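Enolase (alpha proteobacterium BAL199, PDB 3UGV) probably catalyses magnesium-dependent abstraction of the proton beside a substrate carboxylate, as enzymes of the mandelate racemase branch of the enolase superfamily do. Local coordinates at residues T271-P282 and A293-I304; V307-G318 and V332-T342. All coordinates share one frame; numbering follows the deposited sequence.

Both contacts belong to the enolase-type C-terminal domain, and their centres lie about 12 Å apart. Contact 1 joins neighbouring barrel strands and the loops at their C-terminal ends, where E277 shares a magnesium ion with D225 and E251. Contact 2 lies further along the chain, between the helices that follow, with the W310 side chain about 13 Å from that metal. F301, in the last turn of contact 1, joins the two: its ring stacks on W310, CE1 lying 3.5 Å from W310 CE3, and its CZ lies 3.6 Å from V336 CG2. Beside it, D300 is hydrogen-bonded to H327, a pairing that recalls the catalytic Asp-His dyad of mandelate racemase.

Contact 1: residues T271-P282 and A293-I304; sequences TPLMIGENFYGP and ACDLVMPDFMRI. With MG (magnesium ion), chain B.
E277 and M298 lie side by side at the C-terminal ends of parallel strands 273-275 and 296-297, which helix 282-290 connects in a beta-alpha-beta crossover of the enolase-type barrel. E277 OE1 binds magnesium at 2.2 Å, beside D225, E251 and three waters, while M298 CE gives it an apolar flank, 3.8 Å from OE1. Starting between backbone N and carbonyl carbon (chi1 72°), the E277 chain then runs extended toward the metal.

Behind this first shell, R303 NH1 donates to E277 O (2.8 Å) from above the carbonyl plane. N278 OD1 sits over one guanidinium face while its ND2 is hydrogen-bonded to E252, and the aliphatic stem of R303 crosses the Y280 ring, CB 4.1 Å from its centroid. With NH2 bonded to F117 O of a neighbouring subunit, the arginine spans several groups; a leucine in its place would probably leave both carbonyls without this donor and free the E277 loop to shift.

G276, at phi 130°, makes the turn into that loop with no CB to strike M298 N. Further back, D295 OD2 forms a salt bridge with R266, while OD1 accepts L273 N through its anti lone pair at 2.6 Å.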
loop_
_atom_site.group_PDB
_atom_site.type_symbol
_atom_site.label_atom_id
_atom_site.label_comp_id
_atom_site.label_asym_id
_atom_site.label_seq_id
_atom_site.Cartn_x
_atom_site.Cartn_y
_atom_site.Cartn_z
ATOM N N THR F 271 -19.098 -15.610 -0.099
ATOM C CA THR F 271 -20.371 -15.141 0.455
ATOM C C THR F 271 -20.160 -13.782 1.137
ATOM O O THR F 271 -19.149 -13.570 1.781
ATOM C CB THR F 271 -20.933 -16.185 1.456
ATOM O OG1 THR F 271 -21.200 -17.416 0.759
ATOM C CG2 THR F 271 -22.204 -15.696 2.134
ATOM N N PRO F 272 -21.108 -12.845 0.981
ATOM C CA PRO F 272 -20.909 -11.555 1.656
ATOM C C PRO F 272 -20.748 -11.702 3.174
ATOM O O PRO F 272 -21.432 -12.506 3.814
ATOM C CB PRO F 272 -22.204 -10.784 1.323
ATOM C CG PRO F 272 -22.692 -11.394 0.040
ATOM C CD PRO F 272 -22.336 -12.856 0.158
ATOM N N LEU F 273 -19.833 -10.920 3.738
ATOM C CA LEU F 273 -19.597 -10.913 5.169
ATOM C C LEU F 273 -20.242 -9.660 5.761
ATOM O O LEU F 273 -19.993 -8.547 5.292
ATOM C CB LEU F 273 -18.104 -10.912 5.458
ATOM C CG LEU F 273 -17.696 -10.846 6.927
ATOM C CD1 LEU F 273 -18.186 -12.100 7.653
ATOM C CD2 LEU F 273 -16.172 -10.694 7.034
ATOM N N MET F 274 -21.068 -9.861 6.785
ATOM C CA MET F 274 -21.894 -8.803 7.349
ATOM C C MET F 274 -21.420 -8.456 8.751
ATOM O O MET F 274 -21.176 -9.342 9.556
ATOM C CB MET F 274 -23.361 -9.262 7.410
ATOM C CG MET F 274 -24.249 -8.386 8.253
ATOM S SD MET F 274 -24.546 -6.719 7.571
ATOM C CE MET F 274 -25.861 -7.025 6.399
ATOM N N ILE F 275 -21.279 -7.167 9.035
ATOM C CA ILE F 275 -21.034 -6.707 10.397
ATOM C C ILE F 275 -21.654 -5.334 10.541
ATOM O O ILE F 275 -22.249 -4.808 9.594
ATOM C CB ILE F 275 -19.519 -6.585 10.753
ATOM C CG1 ILE F 275 -18.868 -5.468 9.945
ATOM C CG2 ILE F 275 -18.794 -7.916 10.558
ATOM C CD1 ILE F 275 -17.372 -5.270 10.262
ATOM N N GLY F 276 -21.523 -4.740 11.716
ATOM C CA GLY F 276 -21.990 -3.377 11.875
ATOM C C GLY F 276 -22.879 -3.118 13.067
ATOM O O GLY F 276 -22.929 -1.988 13.544
ATOM N N GLU F 277 -23.572 -4.134 13.571
ATOM C CA GLU F 277 -24.481 -3.866 14.674
ATOM C C GLU F 277 -23.739 -3.323 15.891
ATOM O O GLU F 277 -24.356 -2.800 16.793
ATOM C CB GLU F 277 -25.299 -5.091 15.057
ATOM C CG GLU F 277 -24.525 -6.182 15.761
ATOM C CD GLU F 277 -25.359 -7.444 15.873
ATOM O OE1 GLU F 277 -25.665 -8.034 14.810
ATOM O OE2 GLU F 277 -25.734 -7.826 17.005
ATOM N N ASN F 278 -22.417 -3.446 15.903
ATOM C CA ASN F 278 -21.602 -2.957 17.021
ATOM C C ASN F 278 -20.741 -1.734 16.701
ATOM O O ASN F 278 -19.858 -1.383 17.485
ATOM C CB ASN F 278 -20.711 -4.067 17.557
ATOM C CG ASN F 278 -21.462 -5.031 18.463
ATOM O OD1 ASN F 278 -21.769 -4.716 19.618
ATOM N ND2 ASN F 278 -21.756 -6.216 17.942
ATOM N N PHE F 279 -20.982 -1.114 15.545
ATOM C CA PHE F 279 -20.345 0.153 15.190
ATOM C C PHE F 279 -20.819 1.263 16.130
ATOM O O PHE F 279 -22.003 1.607 16.146
ATOM C CB PHE F 279 -20.744 0.579 13.776
ATOM C CG PHE F 279 -20.099 -0.215 12.681
ATOM C CD1 PHE F 279 -18.989 -1.005 12.927
ATOM C CD2 PHE F 279 -20.603 -0.150 11.389
ATOM C CE1 PHE F 279 -18.400 -1.710 11.916
ATOM C CE2 PHE F 279 -20.025 -0.868 10.374
ATOM C CZ PHE F 279 -18.912 -1.643 10.634
ATOM N N TYR F 280 -19.907 1.843 16.896
ATOM C CA TYR F 280 -20.261 3.010 17.704
ATOM C C TYR F 280 -19.956 4.308 16.954
ATOM O O TYR F 280 -18.891 4.897 17.124
ATOM C CB TYR F 280 -19.555 2.959 19.064
ATOM C CG TYR F 280 -20.197 1.962 19.999
ATOM C CD1 TYR F 280 -21.293 2.324 20.775
ATOM C CD2 TYR F 280 -19.730 0.644 20.079
ATOM C CE1 TYR F 280 -21.903 1.414 21.617
ATOM C CE2 TYR F 280 -20.340 -0.279 20.907
ATOM C CZ TYR F 280 -21.428 0.113 21.681
ATOM O OH TYR F 280 -22.049 -0.790 22.516
ATOM N N GLY F 281 -20.887 4.731 16.103
ATOM C CA GLY F 281 -20.728 5.958 15.336
ATOM C C GLY F 281 -20.230 5.753 13.907
ATOM O O GLY F 281 -19.652 4.716 13.575
ATOM N N PRO F 282 -20.453 6.753 13.045
ATOM C CA PRO F 282 -20.097 6.654 11.624
ATOM C C PRO F 282 -18.595 6.622 11.381
ATOM O O PRO F 282 -18.130 6.034 10.401
ATOM C CB PRO F 282 -20.698 7.940 11.009
ATOM C CG PRO F 282 -21.697 8.453 12.027
ATOM C CD PRO F 282 -21.201 7.986 13.370
ATOM N N ALA F 293 -13.058 -4.569 6.041
ATOM C CA ALA F 293 -13.540 -5.538 7.035
ATOM C C ALA F 293 -14.876 -6.243 6.712
ATOM O O ALA F 293 -15.244 -7.236 7.348
ATOM C CB ALA F 293 -13.630 -4.866 8.406
ATOM N N CYS F 294 -15.619 -5.738 5.740
ATOM C CA CYS F 294 -16.920 -6.327 5.465
ATOM C C CYS F 294 -17.400 -6.007 4.058
ATOM O O CYS F 294 -16.936 -5.045 3.449
ATOM C CB CYS F 294 -17.933 -5.779 6.456
ATOM S SG CYS F 294 -17.948 -3.976 6.477
ATOM N N ASP F 295 -18.353 -6.803 3.573
ATOM C CA ASP F 295 -19.052 -6.525 2.322
ATOM C C ASP F 295 -20.370 -5.770 2.559
ATOM O O ASP F 295 -20.859 -5.049 1.689
ATOM C CB ASP F 295 -19.357 -7.842 1.604
ATOM C CG ASP F 295 -18.140 -8.727 1.469
ATOM O OD1 ASP F 295 -18.065 -9.740 2.198
ATOM O OD2 ASP F 295 -17.251 -8.406 0.644
ATOM N N LEU F 296 -20.962 -5.963 3.731
ATOM C CA LEU F 296 -22.260 -5.359 4.038
ATOM C C LEU F 296 -22.207 -4.797 5.463
ATOM O O LEU F 296 -21.445 -5.292 6.289
ATOM C CB LEU F 296 -23.377 -6.408 3.929
ATOM C CG LEU F 296 -23.483 -7.355 2.724
ATOM C CD1 LEU F 296 -24.528 -8.426 3.003
ATOM C CD2 LEU F 296 -23.823 -6.631 1.429
ATOM N N VAL F 297 -22.990 -3.767 5.764
ATOM C CA VAL F 297 -23.052 -3.249 7.140
ATOM C C VAL F 297 -24.499 -3.198 7.663
ATOM O O VAL F 297 -25.432 -3.045 6.888
ATOM C CB VAL F 297 -22.413 -1.831 7.231
ATOM C CG1 VAL F 297 -20.975 -1.862 6.739
ATOM C CG2 VAL F 297 -23.201 -0.834 6.397
ATOM N N MET F 298 -24.689 -3.306 8.972
ATOM C CA MET F 298 -26.022 -3.123 9.555
ATOM C C MET F 298 -25.954 -2.442 10.921
ATOM O O MET F 298 -25.921 -3.115 11.950
ATOM C CB MET F 298 -26.782 -4.464 9.672
ATOM C CG MET F 298 -25.953 -5.580 10.316
ATOM S SD MET F 298 -26.844 -7.161 10.477
ATOM C CE MET F 298 -27.794 -6.855 11.956
ATOM N N PRO F 299 -25.950 -1.100 10.940
ATOM C CA PRO F 299 -25.849 -0.384 12.220
ATOM C C PRO F 299 -27.076 -0.571 13.115
ATOM O O PRO F 299 -28.203 -0.713 12.639
ATOM C CB PRO F 299 -25.724 1.082 11.795
ATOM C CG PRO F 299 -25.229 1.019 10.404
ATOM C CD PRO F 299 -25.890 -0.180 9.800
ATOM N N ASP F 300 -26.824 -0.590 14.415
ATOM C CA ASP F 300 -27.842 -0.654 15.442
ATOM C C ASP F 300 -28.070 0.774 15.940
ATOM O O ASP F 300 -27.101 1.499 16.168
ATOM C CB ASP F 300 -27.319 -1.536 16.577
ATOM C CG ASP F 300 -28.230 -1.538 17.782
ATOM O OD1 ASP F 300 -28.209 -0.544 18.533
ATOM O OD2 ASP F 300 -28.961 -2.532 17.983
ATOM N N PHE F 301 -29.330 1.180 16.121
ATOM C CA PHE F 301 -29.651 2.590 16.427
ATOM C C PHE F 301 -29.198 3.121 17.795
ATOM O O PHE F 301 -28.947 4.322 17.954
ATOM C CB PHE F 301 -31.138 2.882 16.182
ATOM C CG PHE F 301 -31.527 2.749 14.741
ATOM C CD1 PHE F 301 -31.334 3.802 13.859
ATOM C CD2 PHE F 301 -32.025 1.555 14.255
ATOM C CE1 PHE F 301 -31.658 3.676 12.525
ATOM C CE2 PHE F 301 -32.354 1.419 12.917
ATOM C CZ PHE F 301 -32.165 2.477 12.051
ATOM N N MET F 302 -29.094 2.250 18.789
ATOM C CA MET F 302 -28.580 2.723 20.064
ATOM C C MET F 302 -27.061 2.911 20.031
ATOM O O MET F 302 -26.514 3.647 20.850
ATOM C CB MET F 302 -28.997 1.816 21.220
ATOM C CG MET F 302 -28.091 0.646 21.435
ATOM S SD MET F 302 -28.522 -0.280 22.921
ATOM C CE MET F 302 -27.520 -1.752 22.695
ATOM N N ARG F 303 -26.390 2.279 19.065
ATOM C CA ARG F 303 -24.929 2.312 19.006
ATOM C C ARG F 303 -24.399 3.276 17.942
ATOM O O ARG F 303 -23.368 3.912 18.141
ATOM C CB ARG F 303 -24.353 0.914 18.762
ATOM C CG ARG F 303 -24.599 -0.094 19.874
ATOM C CD ARG F 303 -23.783 -1.389 19.688
ATOM N NE ARG F 303 -24.169 -2.401 20.672
ATOM C CZ ARG F 303 -24.991 -3.427 20.429
ATOM N NH1 ARG F 303 -25.512 -3.612 19.222
ATOM N NH2 ARG F 303 -25.300 -4.282 21.397
ATOM N N ILE F 304 -25.096 3.374 16.812
ATOM C CA ILE F 304 -24.632 4.230 15.730
ATOM C C ILE F 304 -24.847 5.721 16.013
ATOM O O ILE F 304 -24.233 6.574 15.367
ATOM C CB ILE F 304 -25.292 3.873 14.379
ATOM C CG1 ILE F 304 -24.483 4.462 13.212
ATOM C CG2 ILE F 304 -26.729 4.366 14.337
ATOM C CD1 ILE F 304 -23.304 3.594 12.775
HETATM MG MG MG B . -26.588 -10.015 14.579
HETATM O O HOH W 1 -16.957 -11.817 1.419
HETATM O O HOH W 2 -23.962 0.342 14.914
HETATM O O HOH W 3 -26.781 -10.365 16.627
HETATM O O HOH W 4 -28.622 -9.531 14.792
HETATM O O HOH W 5 -24.548 -10.480 14.888
#

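Contact 2: residues V307-G318 and V332-T342; sequences VSGWMRAAGVAG and VGAHVMRVTET
W310 and V336 form the tight heart of this contact, where helices 307-318 and 332-337 run at 38° to each other with their axes 11.1 Å apart at closest approach. That spacing leaves room for a large aromatic side chain. The indole of W310 leaves its helix with CG anti to the backbone N (chi1 174°) and reaches across to the other segment. V336 CG2 sits over one face of the five-membered ring, 3.6 Å from its centroid, in a CH-pi contact that suits a compact branched residue.

At the indole edge, NE1 donates to T340 OG1 (2.7 Å, 162° at the hydrogen), with the oxygen nearly in the ring plane. T340 OG1 in turn donates a hydrogen bond to V336 O at 2.6 Å, so one hydroxyl serves as both acceptor and donor. V339 N reaches V336 O from the other face of the carbonyl, and a threonine thereby satisfies buried polar groups where the helix gives way to the following chain. M337 SD approaches the six-membered ring obliquely, a Met-aromatic contact. Nearer the start of the helices, V307 CG2 meets V332 CG1 at 3.8 Å, and the bent chain of M311 brings CE against V339 CG2.

Beyond A314 the fit is looser. A water joins A314 O, to which it donates, and T342 N, from which it accepts, in place of direct contact between these backbone atoms. G318 CA lies 3.9 Å from T342 CG2, and T342 OG1 turns to I322 O. Exposed E341 forms a salt bridge with R312 of a neighbouring subunit.

Helix 306-320 follows barrel strand 296-297, and its pairing with helix 330-337 is the neighbouring-helix packing that surrounds the modified TIM barrel of the enolase superfamily.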
loop_
_atom_site.group_PDB
_atom_site.type_symbol
_atom_site.label_atom_id
_atom_site.label_comp_id
_atom_site.label_asym_id
_atom_site.label_seq_id
_atom_site.Cartn_x
_atom_site.Cartn_y
_atom_site.Cartn_z
ATOM N N VAL F 307 -31.033 8.444 15.035
ATOM C CA VAL F 307 -31.347 8.917 13.695
ATOM C C VAL F 307 -30.189 9.736 13.113
ATOM O O VAL F 307 -29.832 9.573 11.946
ATOM C CB VAL F 307 -32.649 9.746 13.677
ATOM C CG1 VAL F 307 -32.816 10.425 12.337
ATOM C CG2 VAL F 307 -33.859 8.854 13.996
ATOM N N SER F 308 -29.596 10.595 13.937
ATOM C CA SER F 308 -28.485 11.448 13.500
ATOM C C SER F 308 -27.306 10.646 12.988
ATOM O O SER F 308 -26.823 10.886 11.878
ATOM C CB SER F 308 -28.001 12.344 14.647
ATOM O OG SER F 308 -28.997 13.276 15.001
ATOM N N GLY F 309 -26.839 9.702 13.808
ATOM C CA GLY F 309 -25.751 8.818 13.413
ATOM C C GLY F 309 -26.058 7.953 12.205
ATOM O O GLY F 309 -25.186 7.736 11.365
ATOM N N TRP F 310 -27.293 7.458 12.099
ATOM C CA TRP F 310 -27.651 6.641 10.944
ATOM C C TRP F 310 -27.513 7.426 9.646
ATOM O O TRP F 310 -26.977 6.916 8.658
ATOM C CB TRP F 310 -29.072 6.093 11.057
ATOM C CG TRP F 310 -29.482 5.363 9.799
ATOM C CD1 TRP F 310 -29.926 5.921 8.644
ATOM C CD2 TRP F 310 -29.434 3.947 9.566
ATOM N NE1 TRP F 310 -30.173 4.949 7.713
ATOM C CE2 TRP F 310 -29.879 3.727 8.255
ATOM C CE3 TRP F 310 -29.067 2.847 10.349
ATOM C CZ2 TRP F 310 -29.974 2.448 7.701
ATOM C CZ3 TRP F 310 -29.152 1.580 9.798
ATOM C CH2 TRP F 310 -29.606 1.392 8.489
ATOM N N MET F 311 -27.995 8.667 9.640
ATOM C CA MET F 311 -27.992 9.451 8.404
ATOM C C MET F 311 -26.567 9.748 7.961
ATOM O O MET F 311 -26.266 9.744 6.771
ATOM C CB MET F 311 -28.802 10.754 8.545
ATOM C CG MET F 311 -30.315 10.568 8.815
ATOM S SD MET F 311 -31.172 9.406 7.730
ATOM C CE MET F 311 -30.869 10.125 6.125
ATOM N N ARG F 312 -25.691 10.008 8.924
ATOM C CA ARG F 312 -24.286 10.238 8.616
ATOM C C ARG F 312 -23.633 8.977 8.060
ATOM O O ARG F 312 -22.842 9.036 7.117
ATOM C CB ARG F 312 -23.549 10.749 9.853
ATOM C CG ARG F 312 -23.944 12.183 10.175
ATOM C CD ARG F 312 -23.414 12.662 11.502
ATOM N NE ARG F 312 -24.157 13.829 11.961
ATOM C CZ ARG F 312 -23.772 14.634 12.946
ATOM N NH1 ARG F 312 -22.627 14.419 13.584
ATOM N NH2 ARG F 312 -24.537 15.659 13.289
ATOM N N ALA F 313 -24.000 7.838 8.641
ATOM C CA ALA F 313 -23.454 6.557 8.243
ATOM C C ALA F 313 -24.002 6.176 6.882
ATOM O O ALA F 313 -23.295 5.568 6.082
ATOM C CB ALA F 313 -23.782 5.480 9.283
ATOM N N ALA F 314 -25.255 6.547 6.619
ATOM C CA ALA F 314 -25.859 6.330 5.304
ATOM C C ALA F 314 -25.056 7.064 4.246
ATOM O O ALA F 314 -24.901 6.583 3.117
ATOM C CB ALA F 314 -27.312 6.826 5.286
ATOM N N GLY F 315 -24.582 8.251 4.617
ATOM C CA GLY F 315 -23.701 9.041 3.783
ATOM C C GLY F 315 -22.359 8.386 3.515
ATOM O O GLY F 315 -21.885 8.416 2.392
ATOM N N VAL F 316 -21.733 7.805 4.538
ATOM C CA VAL F 316 -20.518 7.025 4.322
ATOM C C VAL F 316 -20.812 5.801 3.447
ATOM O O VAL F 316 -20.134 5.560 2.452
ATOM C CB VAL F 316 -19.887 6.540 5.641
ATOM C CG1 VAL F 316 -18.693 5.690 5.340
ATOM C CG2 VAL F 316 -19.471 7.720 6.531
ATOM N N ALA F 317 -21.839 5.042 3.810
ATOM C CA ALA F 317 -22.177 3.821 3.086
ATOM C C ALA F 317 -22.441 4.149 1.639
ATOM O O ALA F 317 -21.940 3.476 0.736
ATOM C CB ALA F 317 -23.386 3.154 3.693
ATOM N N GLY F 318 -23.225 5.194 1.409
ATOM C CA GLY F 318 -23.537 5.602 0.052
ATOM C C GLY F 318 -22.288 5.868 -0.770
ATOM O O GLY F 318 -22.168 5.391 -1.895
ATOM N N VAL F 332 -38.169 2.931 13.768
ATOM C CA VAL F 332 -37.199 3.925 13.322
ATOM C C VAL F 332 -36.513 3.369 12.090
ATOM O O VAL F 332 -36.284 4.073 11.099
ATOM C CB VAL F 332 -36.112 4.221 14.376
ATOM C CG1 VAL F 332 -35.207 5.339 13.885
ATOM C CG2 VAL F 332 -36.732 4.601 15.705
ATOM N N GLY F 333 -36.197 2.080 12.154
ATOM C CA GLY F 333 -35.597 1.396 11.024
ATOM C C GLY F 333 -36.334 1.617 9.709
ATOM O O GLY F 333 -35.749 2.071 8.716
ATOM N N ALA F 334 -37.623 1.296 9.686
ATOM C CA ALA F 334 -38.383 1.453 8.449
ATOM C C ALA F 334 -38.399 2.914 7.968
ATOM O O ALA F 334 -38.309 3.182 6.759
ATOM C CB ALA F 334 -39.797 0.889 8.601
ATOM N N HIS F 335 -38.485 3.855 8.908
ATOM C CA HIS F 335 -38.479 5.273 8.538
ATOM C C HIS F 335 -37.200 5.688 7.815
ATOM O O HIS F 335 -37.277 6.220 6.710
ATOM C CB HIS F 335 -38.746 6.181 9.745
ATOM C CG HIS F 335 -40.199 6.319 10.081
ATOM N ND1 HIS F 335 -41.015 7.264 9.493
ATOM C CD2 HIS F 335 -40.985 5.626 10.941
ATOM C CE1 HIS F 335 -42.238 7.148 9.976
ATOM N NE2 HIS F 335 -42.247 6.161 10.855
ATOM N N VAL F 336 -36.034 5.432 8.417
ATOM C CA VAL F 336 -34.771 5.874 7.809
ATOM C C VAL F 336 -34.415 5.068 6.570
ATOM O O VAL F 336 -33.737 5.579 5.681
ATOM C CB VAL F 336 -33.553 5.853 8.788
ATOM C CG1 VAL F 336 -33.776 6.799 9.940
ATOM C CG2 VAL F 336 -33.288 4.441 9.296
ATOM N N MET F 337 -34.864 3.814 6.505
ATOM C CA MET F 337 -34.609 2.993 5.309
ATOM C C MET F 337 -35.294 3.571 4.083
ATOM O O MET F 337 -34.845 3.357 2.954
ATOM C CB MET F 337 -35.021 1.527 5.508
ATOM C CG MET F 337 -34.115 0.761 6.450
ATOM S SD MET F 337 -32.551 0.342 5.671
ATOM C CE MET F 337 -33.028 -1.141 4.773
ATOM N N ARG F 338 -36.378 4.314 4.315
ATOM C CA ARG F 338 -37.105 4.985 3.236
ATOM C C ARG F 338 -36.274 6.090 2.589
ATOM O O ARG F 338 -36.532 6.465 1.455
ATOM C CB ARG F 338 -38.440 5.558 3.736
ATOM C CG ARG F 338 -39.508 4.507 4.050
ATOM C CD ARG F 338 -39.977 3.772 2.802
ATOM N NE ARG F 338 -40.543 4.685 1.811
ATOM C CZ ARG F 338 -41.082 4.300 0.651
ATOM N NH1 ARG F 338 -41.139 3.014 0.324
ATOM N NH2 ARG F 338 -41.574 5.203 -0.190
ATOM N N VAL F 339 -35.284 6.613 3.303
ATOM C CA VAL F 339 -34.419 7.640 2.723
ATOM C C VAL F 339 -32.958 7.223 2.711
ATOM O O VAL F 339 -32.079 8.062 2.551
ATOM C CB VAL F 339 -34.529 8.969 3.467
ATOM C CG1 VAL F 339 -35.949 9.484 3.386
ATOM C CG2 VAL F 339 -34.101 8.794 4.923
ATOM N N THR F 340 -32.699 5.932 2.883
ATOM C CA THR F 340 -31.322 5.440 2.876
ATOM C C THR F 340 -30.918 4.960 1.481
ATOM O O THR F 340 -31.499 4.021 0.916
ATOM C CB THR F 340 -31.119 4.336 3.912
ATOM O OG1 THR F 340 -31.326 4.880 5.221
ATOM C CG2 THR F 340 -29.715 3.754 3.805
ATOM N N GLU F 341 -29.918 5.624 0.930
ATOM C CA GLU F 341 -29.538 5.458 -0.470
ATOM C C GLU F 341 -29.175 4.012 -0.828
ATOM O O GLU F 341 -29.568 3.523 -1.876
ATOM C CB GLU F 341 -28.373 6.403 -0.752
ATOM C CG GLU F 341 -27.865 6.445 -2.165
ATOM C CD GLU F 341 -26.584 7.264 -2.262
ATOM O OE1 GLU F 341 -26.357 8.125 -1.372
ATOM O OE2 GLU F 341 -25.799 7.028 -3.212
ATOM N N THR F 342 -28.424 3.324 0.033
ATOM C CA THR F 342 -28.070 1.944 -0.260
ATOM C C THR F 342 -28.882 0.954 0.582
ATOM O O THR F 342 -28.422 -0.133 0.880
ATOM C CB THR F 342 -26.560 1.666 -0.093
ATOM O OG1 THR F 342 -26.181 1.917 1.259
ATOM C CG2 THR F 342 -25.724 2.543 -1.033
HETATM O O HOH W 6 -26.565 4.570 2.017
#